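Local coordinates for protein glycosyltransferase Gtf1 (Streptococcus pneumoniae, PDB 4PQG) that belongs to the GT-B class of glycosyltransferases and, in this structure, holds uridine-5'-diphosphate and 2-acetamido-2-deoxy-beta-D-glucopyranose between its domains, at residues A[312-326]-A[414-426]. Sequence-based numbering, arbitrary orientation.
Sequences PVGSIDSLTDSSQGR and FGLTLMEAIGSGL. With UDP (uridine-5'-diphosphate), chain C; NAG (2-acetamido-2-deoxy-beta-D-glucopyranose), chain D.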
loop_
_atom_site.group_PDB
_atom_site.type_symbol
_atom_site.label_atom_id
_atom_site.label_comp_id
_atom_site.label_asym_id
_atom_site.label_seq_id
_atom_site.Cartn_x
_atom_site.Cartn_y
_atom_site.Cartn_z
ATOM N N PRO A 312 12.372 -1.536 -11.930
ATOM C CA PRO A 312 11.666 -2.432 -11.011
ATOM C C PRO A 312 11.257 -1.671 -9.750
ATOM O O PRO A 312 12.058 -0.898 -9.233
ATOM C CB PRO A 312 12.725 -3.468 -10.665
ATOM C CG PRO A 312 13.572 -3.543 -11.893
ATOM C CD PRO A 312 13.639 -2.134 -12.413
ATOM N N VAL A 313 10.028 -1.907 -9.276
ATOM C CA VAL A 313 9.488 -1.265 -8.078
ATOM C C VAL A 313 10.106 -1.827 -6.803
ATOM O O VAL A 313 9.948 -1.269 -5.724
ATOM C CB VAL A 313 7.935 -1.355 -7.987
ATOM C CG1 VAL A 313 7.274 -0.495 -9.054
ATOM C CG2 VAL A 313 7.438 -2.796 -8.058
ATOM N N GLY A 314 10.811 -2.940 -6.922
ATOM C CA GLY A 314 11.475 -3.516 -5.757
ATOM C C GLY A 314 12.858 -4.009 -6.122
ATOM O O GLY A 314 13.169 -4.197 -7.296
ATOM N N SER A 315 13.684 -4.231 -5.106
ATOM C CA SER A 315 14.983 -4.859 -5.307
ATOM C C SER A 315 15.326 -5.588 -4.015
ATOM O O SER A 315 14.697 -5.346 -2.987
ATOM C CB SER A 315 16.040 -3.808 -5.674
ATOM O OG SER A 315 16.137 -2.807 -4.671
ATOM N N ILE A 316 16.297 -6.493 -4.067
ATOM C CA ILE A 316 16.661 -7.316 -2.926
ATOM C C ILE A 316 18.021 -6.828 -2.408
ATOM O O ILE A 316 18.990 -6.770 -3.175
ATOM C CB ILE A 316 16.782 -8.799 -3.360
ATOM C CG1 ILE A 316 15.438 -9.334 -3.865
ATOM C CG2 ILE A 316 17.271 -9.667 -2.211
ATOM C CD1 ILE A 316 15.563 -10.573 -4.724
ATOM N N ASP A 317 18.107 -6.480 -1.123
ATOM C CA ASP A 317 19.375 -5.970 -0.582
ATOM C C ASP A 317 20.447 -7.054 -0.694
ATOM O O ASP A 317 21.492 -6.837 -1.296
ATOM C CB ASP A 317 19.221 -5.482 0.859
ATOM C CG ASP A 317 18.500 -4.139 0.948
ATOM O OD1 ASP A 317 18.146 -3.549 -0.101
ATOM O OD2 ASP A 317 18.278 -3.676 2.080
ATOM N N SER A 318 20.153 -8.220 -0.134
ATOM C CA SER A 318 20.960 -9.404 -0.339
ATOM C C SER A 318 20.045 -10.612 -0.342
ATOM O O SER A 318 18.914 -10.544 0.151
ATOM C CB SER A 318 22.009 -9.551 0.770
ATOM O OG SER A 318 21.391 -9.601 2.044
ATOM N N LEU A 319 20.538 -11.723 -0.888
ATOM C CA LEU A 319 19.841 -12.998 -0.783
ATOM C C LEU A 319 19.785 -13.387 0.675
ATOM O O LEU A 319 20.702 -13.077 1.437
ATOM C CB LEU A 319 20.560 -14.076 -1.595
ATOM C CG LEU A 319 20.882 -13.768 -3.056
ATOM C CD1 LEU A 319 21.451 -15.015 -3.716
ATOM C CD2 LEU A 319 19.660 -13.276 -3.814
ATOM N N THR A 320 18.703 -14.045 1.068
ATOM C CA THR A 320 18.536 -14.479 2.437
ATOM C C THR A 320 18.561 -15.999 2.470
ATOM O O THR A 320 17.799 -16.649 1.757
ATOM C CB THR A 320 17.199 -13.973 3.005
ATOM O OG1 THR A 320 17.128 -12.551 2.860
ATOM C CG2 THR A 320 17.030 -14.362 4.478
ATOM N N ASP A 321 19.443 -16.558 3.298
ATOM C CA ASP A 321 19.497 -18.008 3.504
ATOM C C ASP A 321 18.596 -18.373 4.651
ATOM O O ASP A 321 18.331 -17.542 5.524
ATOM C CB ASP A 321 20.924 -18.475 3.833
ATOM C CG ASP A 321 21.940 -18.026 2.798
ATOM O OD1 ASP A 321 21.723 -18.239 1.587
ATOM O OD2 ASP A 321 22.958 -17.448 3.204
ATOM N N SER A 322 18.117 -19.613 4.657
ATOM C CA SER A 322 17.334 -20.092 5.772
ATOM C C SER A 322 18.223 -20.043 6.995
ATOM O O SER A 322 19.389 -20.444 6.924
ATOM C CB SER A 322 16.883 -21.518 5.539
ATOM O OG SER A 322 15.900 -21.851 6.490
ATOM N N SER A 323 17.685 -19.542 8.100
ATOM C CA SER A 323 18.478 -19.366 9.325
ATOM C C SER A 323 18.453 -20.597 10.233
ATOM O O SER A 323 19.426 -20.883 10.920
ATOM C CB SER A 323 18.026 -18.121 10.096
ATOM O OG SER A 323 16.931 -18.411 10.948
ATOM N N GLN A 324 17.334 -21.313 10.237
ATOM C CA GLN A 324 17.206 -22.525 11.031
ATOM C C GLN A 324 16.692 -23.674 10.187
ATOM O O GLN A 324 16.396 -24.743 10.708
ATOM C CB GLN A 324 16.248 -22.316 12.197
ATOM C CG GLN A 324 16.692 -21.324 13.251
ATOM C CD GLN A 324 15.583 -21.053 14.252
ATOM O OE1 GLN A 324 14.814 -21.952 14.604
ATOM N NE2 GLN A 324 15.486 -19.811 14.706
ATOM N N GLY A 325 16.571 -23.455 8.882
ATOM C CA GLY A 325 16.040 -24.486 8.005
ATOM C C GLY A 325 14.600 -24.236 7.600
ATOM O O GLY A 325 13.909 -23.399 8.183
ATOM N N ARG A 326 14.161 -24.968 6.587
ATOM C CA ARG A 326 12.832 -24.807 6.032
ATOM C C ARG A 326 12.014 -26.027 6.395
ATOM O O ARG A 326 12.465 -27.164 6.203
ATOM C CB ARG A 326 12.918 -24.662 4.514
ATOM C CG ARG A 326 13.987 -23.698 4.051
ATOM C CD ARG A 326 14.202 -23.762 2.550
ATOM N NE ARG A 326 15.219 -22.802 2.133
ATOM C CZ ARG A 326 14.952 -21.590 1.656
ATOM N NH1 ARG A 326 13.686 -21.193 1.512
ATOM N NH2 ARG A 326 15.946 -20.777 1.302
ATOM N N PHE A 414 4.291 -6.587 -11.349
ATOM C CA PHE A 414 5.631 -6.958 -10.935
ATOM C C PHE A 414 5.536 -8.086 -9.941
ATOM O O PHE A 414 6.008 -9.206 -10.204
ATOM C CB PHE A 414 6.352 -5.774 -10.284
ATOM C CG PHE A 414 7.809 -6.043 -9.987
ATOM C CD1 PHE A 414 8.732 -6.192 -11.030
ATOM C CD2 PHE A 414 8.264 -6.140 -8.676
ATOM C CE1 PHE A 414 10.077 -6.414 -10.767
ATOM C CE2 PHE A 414 9.619 -6.361 -8.403
ATOM C CZ PHE A 414 10.522 -6.501 -9.451
ATOM N N GLY A 415 4.904 -7.794 -8.801
ATOM C CA GLY A 415 4.715 -8.779 -7.738
ATOM C C GLY A 415 5.861 -8.827 -6.755
ATOM O O GLY A 415 6.757 -9.690 -6.844
ATOM N N LEU A 416 5.831 -7.913 -5.794
ATOM C CA LEU A 416 6.892 -7.793 -4.831
ATOM C C LEU A 416 7.124 -9.073 -4.016
ATOM O O LEU A 416 8.268 -9.391 -3.720
ATOM C CB LEU A 416 6.638 -6.593 -3.907
ATOM C CG LEU A 416 6.869 -5.214 -4.568
ATOM C CD1 LEU A 416 6.315 -4.066 -3.717
ATOM C CD2 LEU A 416 8.325 -4.962 -4.950
ATOM N N THR A 417 6.058 -9.792 -3.649
ATOM C CA THR A 417 6.231 -11.071 -2.921
ATOM C C THR A 417 6.896 -12.172 -3.775
ATOM O O THR A 417 7.488 -13.103 -3.222
ATOM C CB THR A 417 4.926 -11.638 -2.342
ATOM O OG1 THR A 417 4.018 -11.938 -3.416
ATOM C CG2 THR A 417 4.300 -10.647 -1.334
ATOM N N LEU A 418 6.792 -12.066 -5.099
ATOM C CA LEU A 418 7.488 -13.005 -5.987
ATOM C C LEU A 418 9.005 -12.754 -5.941
ATOM O O LEU A 418 9.795 -13.684 -5.829
ATOM C CB LEU A 418 6.964 -12.896 -7.421
ATOM C CG LEU A 418 5.454 -12.955 -7.698
ATOM C CD1 LEU A 418 5.204 -12.783 -9.186
ATOM C CD2 LEU A 418 4.839 -14.251 -7.177
ATOM N N MET A 419 9.390 -11.487 -6.002
ATOM C CA MET A 419 10.794 -11.072 -5.849
ATOM C C MET A 419 11.326 -11.432 -4.465
ATOM O O MET A 419 12.414 -11.999 -4.316
ATOM C CB MET A 419 10.930 -9.559 -6.074
ATOM C CG MET A 419 12.365 -9.046 -5.952
ATOM S SD MET A 419 12.444 -7.261 -5.733
ATOM C CE MET A 419 11.863 -7.148 -4.038
ATOM N N GLU A 420 10.542 -11.099 -3.450
ATOM C CA GLU A 420 10.897 -11.415 -2.083
ATOM C C GLU A 420 11.050 -12.921 -1.909
ATOM O O GLU A 420 12.052 -13.384 -1.346
ATOM C CB GLU A 420 9.870 -10.818 -1.111
ATOM C CG GLU A 420 9.957 -9.287 -1.015
ATOM C CD GLU A 420 8.703 -8.607 -0.438
ATOM O OE1 GLU A 420 7.874 -9.299 0.201
ATOM O OE2 GLU A 420 8.554 -7.371 -0.647
ATOM N N ALA A 421 10.084 -13.685 -2.417
ATOM C CA ALA A 421 10.151 -15.151 -2.361
ATOM C C ALA A 421 11.431 -15.737 -3.004
ATOM O O ALA A 421 12.103 -16.547 -2.385
ATOM C CB ALA A 421 8.884 -15.770 -2.954
ATOM N N ILE A 422 11.777 -15.331 -4.219
ATOM C CA ILE A 422 12.981 -15.898 -4.864
ATOM C C ILE A 422 14.290 -15.426 -4.201
ATOM O O ILE A 422 15.293 -16.153 -4.206
ATOM C CB ILE A 422 13.054 -15.663 -6.404
ATOM C CG1 ILE A 422 13.168 -14.176 -6.746
ATOM C CG2 ILE A 422 11.871 -16.320 -7.121
ATOM C CD1 ILE A 422 13.790 -13.907 -8.100
ATOM N N GLY A 423 14.273 -14.207 -3.657
ATOM C CA GLY A 423 15.395 -13.679 -2.875
ATOM C C GLY A 423 15.665 -14.474 -1.612
ATOM O O GLY A 423 16.771 -14.432 -1.079
ATOM N N SER A 424 14.649 -15.186 -1.129
ATOM C CA SER A 424 14.785 -16.115 -0.011
ATOM C C SER A 424 14.835 -17.591 -0.483
ATOM O O SER A 424 14.604 -18.520 0.302
ATOM C CB SER A 424 13.636 -15.919 0.985
ATOM O OG SER A 424 13.862 -14.815 1.847
ATOM N N GLY A 425 15.112 -17.786 -1.769
ATOM C CA GLY A 425 15.318 -19.118 -2.338
ATOM C C GLY A 425 14.072 -19.985 -2.415
ATOM O O GLY A 425 14.140 -21.210 -2.235
ATOM N N LEU A 426 12.929 -19.365 -2.683
ATOM C CA LEU A 426 11.713 -20.165 -2.855
ATOM C C LEU A 426 11.457 -20.399 -4.317
ATOM O O LEU A 426 11.465 -19.448 -5.107
ATOM C CB LEU A 426 10.490 -19.500 -2.197
ATOM C CG LEU A 426 10.517 -19.310 -0.676
ATOM C CD1 LEU A 426 9.253 -18.621 -0.182
ATOM C CD2 LEU A 426 10.697 -20.634 0.036
HETATM N N1 UDP C . 2.995 -7.902 2.452
HETATM C C2 UDP C . 3.369 -7.861 3.812
HETATM N N3 UDP C . 2.823 -8.722 4.658
HETATM C C4 UDP C . 1.916 -9.634 4.279
HETATM C C5 UDP C . 1.512 -9.704 2.942
HETATM C C6 UDP C . 2.086 -8.808 2.032
HETATM O O2 UDP C . 4.219 -7.034 4.230
HETATM O O4 UDP C . 1.451 -10.411 5.142
HETATM C "C1'" UDP C . 3.649 -6.962 1.529
HETATM C "C2'" UDP C . 4.662 -7.731 0.685
HETATM O "O2'" UDP C . 5.953 -7.876 1.310
HETATM C "C3'" UDP C . 4.755 -6.943 -0.610
HETATM C "C4'" UDP C . 3.413 -6.220 -0.695
HETATM O "O4'" UDP C . 2.750 -6.411 0.566
HETATM O "O3'" UDP C . 5.808 -5.975 -0.540
HETATM C "C5'" UDP C . 2.508 -6.780 -1.791
HETATM O "O5'" UDP C . 3.034 -6.389 -3.048
HETATM P PA UDP C . 2.721 -7.221 -4.384
HETATM O O1A UDP C . 3.398 -6.542 -5.543
HETATM O O2A UDP C . 3.066 -8.661 -4.086
HETATM O O3A UDP C . 1.116 -7.309 -4.523
HETATM P PB UDP C . 0.003 -6.162 -4.712
HETATM O O1B UDP C . -0.940 -6.742 -5.742
HETATM O O2B UDP C . -0.602 -5.976 -3.330
HETATM O O3B UDP C . 0.731 -4.948 -5.258
HETATM C C1 NAG D . 0.672 -3.687 -7.670
HETATM C C2 NAG D . 0.621 -4.790 -8.719
HETATM C C3 NAG D . 1.906 -5.527 -8.323
HETATM C C4 NAG D . 3.110 -4.578 -8.210
HETATM C C5 NAG D . 2.757 -3.330 -7.354
HETATM C C6 NAG D . 3.912 -2.363 -7.117
HETATM C C7 NAG D . -1.131 -6.278 -9.530
HETATM C C8 NAG D . -2.264 -7.174 -9.116
HETATM N N2 NAG D . -0.501 -5.679 -8.532
HETATM O O1 NAG D . -0.480 -3.256 -7.003
HETATM O O3 NAG D . 2.181 -6.623 -9.179
HETATM O O4 NAG D . 4.168 -5.281 -7.605
HETATM O O5 NAG D . 1.641 -2.714 -8.000
HETATM O O6 NAG D . 4.216 -1.779 -8.363
HETATM O O7 NAG D . -0.844 -6.125 -10.728
HETATM O O HOH W 1 16.276 -11.559 0.577
#
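Arg-326 grips the carbonyl oxygen of Ser-424 end-on with both terminal nitrogens, NH2 at 2.8 Å and NH1 at 3.1 Å. The oxygen lies in the guanidinium plane, and the chain, extended from CG to NE, carries the group to the helix end, where arginine can offer several N-H groups to carbonyls; NH1 also bonds Tyr-402 O. Next along, Thr-320 N donates to Gly-423 O at 2.9 Å, almost straight (170°), and a water joins Thr-320 OG1 to Ser-318 O. Gly-423 O and Ser-424 O lie at the turn that ends helix 416-423, a Schellman motif whose C-prime residue, Gly-425, accommodates the positive phi. In this GT-B fold the linker between strands 308-310 and 330-334 runs along that helix, while the helix's N-terminal end faces the ligands, Leu-416 N donating to UDP O1A at 2.8 Å; one turn on, the Glu-420 carboxylate accepts from both ribose hydroxyls. Near the C-terminal end, Ile-316 CD1 packs 3.6 Å from Gly-423 CA, where glycine leaves room for the methyl. Met-419, with CG anti to its N (chi1 -179°) and bent at chi3, lays SD 3.3 Å from Gly-314 C; flexible and unbranched, it follows the linker backbone. Gly-314 in turn admits Leu-416 CD2, 3.6 Å from its CA. The flat Phe-414 ring offers carbon surface to apolar neighbours: Val-313 CG2 meets it obliquely, 3.5 Å from Phe-414 CD2, and Pro-312 CB touches Phe-414 CZ.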